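PDB 2OOD: Blr3880 protein, which probably catalyses the zinc-dependent hydrolytic deamination of guanine, yielding xanthine and ammonia in purine breakdown. Local coordinates for residues D77-L82 / Q136-S141. Numbering follows the deposited sequence.
Sequences DGHIHL and QAFTSS. With ZN (zinc ion), chain B; GUN (guanine), chain C.
The Phe138 ring lies against one face of the His81 imidazole in an offset stack, centroids 4.6 Å apart and planes at 23°. Its CE2 side sits over a face of the His79 ring, turned obliquely at 54°. At the edges of both imidazoles, near their planes, lies guanine N2, which shares their zinc ion, and Ile80 O meets the Phe138 ring in plane at its edge. A flat, non-coordinating phenyl suits this place, packing against both histidines without competing for the metal. His79 NE2 binds the zinc ion at 2.2 Å and His81 NE2 at 2.1 Å. They form the HxH motif at the C-terminal end of the first strand of the amidohydrolase TIM barrel; His234, also stacked on Phe138, and Asp326 are further zinc ligands. With CG anti to the backbone N (chi1 -164°), His79 swings its ring back toward the phenyl. Replacing Phe138 with an alanine is likely to strip both imidazoles of their shared ring, leaving them steered more by the zinc ion alone. His81 ND1 donates to a water, 2.8 Å away, that donates to Thr139 O; zinc and water together would limit the ring's rotation. Parallel pairing sets the register: Phe138 N donates to Ile80 O at 2.7 Å, nearly straight, and Leu82 N to Phe138 O. On the sheet face carrying Ile80 and Ala137, Ile80 CD1 rests on Ala137 CB, whose small size leaves room.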
loop_
_atom_site.group_PDB
_atom_site.type_symbol
_atom_site.label_atom_id
_atom_site.label_comp_id
_atom_site.label_asym_id
_atom_site.label_seq_id
_atom_site.Cartn_x
_atom_site.Cartn_y
_atom_site.Cartn_z
ATOM N N ASP A 77 -13.594 -1.764 11.946
ATOM C CA ASP A 77 -12.455 -0.855 11.906
ATOM C C ASP A 77 -12.383 -0.259 13.311
ATOM O O ASP A 77 -13.217 0.552 13.694
ATOM C CB ASP A 77 -12.729 0.211 10.828
ATOM C CG ASP A 77 -11.776 1.384 10.877
ATOM O OD1 ASP A 77 -11.592 1.951 11.965
ATOM O OD2 ASP A 77 -11.230 1.767 9.826
ATOM N N GLY A 78 -11.396 -0.677 14.088
ATOM C CA GLY A 78 -11.303 -0.183 15.448
ATOM C C GLY A 78 -10.563 1.111 15.708
ATOM O O GLY A 78 -10.216 1.376 16.851
ATOM N N HIS A 79 -10.332 1.939 14.696
ATOM C CA HIS A 79 -9.595 3.164 14.946
ATOM C C HIS A 79 -9.575 4.174 13.802
ATOM O O HIS A 79 -8.641 4.165 13.006
ATOM C CB HIS A 79 -8.158 2.791 15.299
ATOM C CG HIS A 79 -7.381 3.889 15.952
ATOM N ND1 HIS A 79 -7.079 3.880 17.294
ATOM C CD2 HIS A 79 -6.822 5.012 15.448
ATOM C CE1 HIS A 79 -6.361 4.951 17.589
ATOM N NE2 HIS A 79 -6.192 5.654 16.486
ATOM N N ILE A 80 -10.591 5.034 13.714
ATOM C CA ILE A 80 -10.632 6.080 12.678
ATOM C C ILE A 80 -10.853 7.417 13.353
ATOM O O ILE A 80 -11.330 7.479 14.478
ATOM C CB ILE A 80 -11.785 5.928 11.640
ATOM C CG1 ILE A 80 -12.643 4.718 11.965
ATOM C CG2 ILE A 80 -11.229 5.868 10.228
ATOM C CD1 ILE A 80 -13.517 4.924 13.168
ATOM N N HIS A 81 -10.504 8.489 12.654
ATOM C CA HIS A 81 -10.670 9.846 13.156
ATOM C C HIS A 81 -11.650 10.549 12.222
ATOM O O HIS A 81 -11.272 10.990 11.138
ATOM C CB HIS A 81 -9.328 10.588 13.145
ATOM C CG HIS A 81 -8.380 10.167 14.226
ATOM N ND1 HIS A 81 -8.391 10.725 15.484
ATOM C CD2 HIS A 81 -7.362 9.274 14.221
ATOM C CE1 HIS A 81 -7.419 10.198 16.207
ATOM N NE2 HIS A 81 -6.778 9.314 15.465
ATOM N N LEU A 82 -12.904 10.645 12.644
ATOM C CA LEU A 82 -13.947 11.292 11.849
ATOM C C LEU A 82 -13.560 12.647 11.249
ATOM O O LEU A 82 -13.696 12.860 10.042
ATOM C CB LEU A 82 -15.218 11.459 12.691
ATOM C CG LEU A 82 -16.153 12.613 12.308
ATOM C CD1 LEU A 82 -16.736 12.387 10.927
ATOM C CD2 LEU A 82 -17.256 12.730 13.342
ATOM N N GLN A 136 -14.833 2.280 15.497
ATOM C CA GLN A 136 -14.636 2.962 16.766
ATOM C C GLN A 136 -13.975 4.266 16.343
ATOM O O GLN A 136 -12.803 4.283 15.980
ATOM C CB GLN A 136 -13.713 2.159 17.677
ATOM C CG GLN A 136 -13.402 2.852 18.986
ATOM C CD GLN A 136 -12.761 1.924 19.980
ATOM O OE1 GLN A 136 -11.822 1.210 19.650
ATOM N NE2 GLN A 136 -13.260 1.928 21.209
ATOM N N ALA A 137 -14.733 5.356 16.392
ATOM C CA ALA A 137 -14.233 6.641 15.934
ATOM C C ALA A 137 -13.838 7.716 16.929
ATOM O O ALA A 137 -14.480 7.919 17.959
ATOM C CB ALA A 137 -15.228 7.232 14.956
ATOM N N PHE A 138 -12.763 8.412 16.585
ATOM C CA PHE A 138 -12.285 9.534 17.368
ATOM C C PHE A 138 -12.977 10.732 16.727
ATOM O O PHE A 138 -13.236 10.738 15.525
ATOM C CB PHE A 138 -10.774 9.678 17.229
ATOM C CG PHE A 138 -9.997 8.726 18.084
ATOM C CD1 PHE A 138 -9.697 9.044 19.403
ATOM C CD2 PHE A 138 -9.599 7.489 17.587
ATOM C CE1 PHE A 138 -9.009 8.141 20.219
ATOM C CE2 PHE A 138 -8.912 6.579 18.394
ATOM C CZ PHE A 138 -8.620 6.907 19.709
ATOM N N THR A 139 -13.285 11.742 17.523
ATOM C CA THR A 139 -13.944 12.929 17.011
ATOM C C THR A 139 -13.084 14.117 17.428
ATOM O O THR A 139 -11.900 13.949 17.718
ATOM C CB THR A 139 -15.361 13.035 17.601
ATOM O OG1 THR A 139 -15.288 13.066 19.030
ATOM C CG2 THR A 139 -16.192 11.824 17.194
ATOM N N SER A 140 -13.648 15.316 17.440
ATOM C CA SER A 140 -12.868 16.463 17.873
ATOM C C SER A 140 -13.224 16.731 19.333
ATOM O O SER A 140 -13.945 15.950 19.959
ATOM C CB SER A 140 -13.167 17.694 17.015
ATOM O OG SER A 140 -14.525 18.072 17.122
ATOM N N SER A 141 -12.715 17.831 19.874
ATOM C CA SER A 141 -12.980 18.187 21.260
ATOM C C SER A 141 -14.342 18.848 21.451
ATOM O O SER A 141 -14.765 19.075 22.583
ATOM C CB SER A 141 -11.883 19.114 21.759
ATOM O OG SER A 141 -11.642 20.130 20.806
HETATM ZN ZN ZN B . -5.507 7.663 15.908
HETATM N N9 GUN C . -3.131 10.699 19.081
HETATM C C8 GUN C . -2.227 11.689 19.279
HETATM N N7 GUN C . -1.423 11.789 18.260
HETATM C C5 GUN C . -1.759 10.872 17.327
HETATM C C6 GUN C . -1.254 10.515 16.034
HETATM O O6 GUN C . -0.296 11.110 15.526
HETATM N N1 GUN C . -1.889 9.480 15.350
HETATM C C2 GUN C . -2.969 8.812 15.906
HETATM N N2 GUN C . -3.591 7.794 15.201
HETATM N N3 GUN C . -3.439 9.134 17.099
HETATM C C4 GUN C . -2.870 10.141 17.839
HETATM O O HOH W 1 -9.631 13.212 15.516
HETATM O O HOH W 2 -4.890 8.620 13.623
#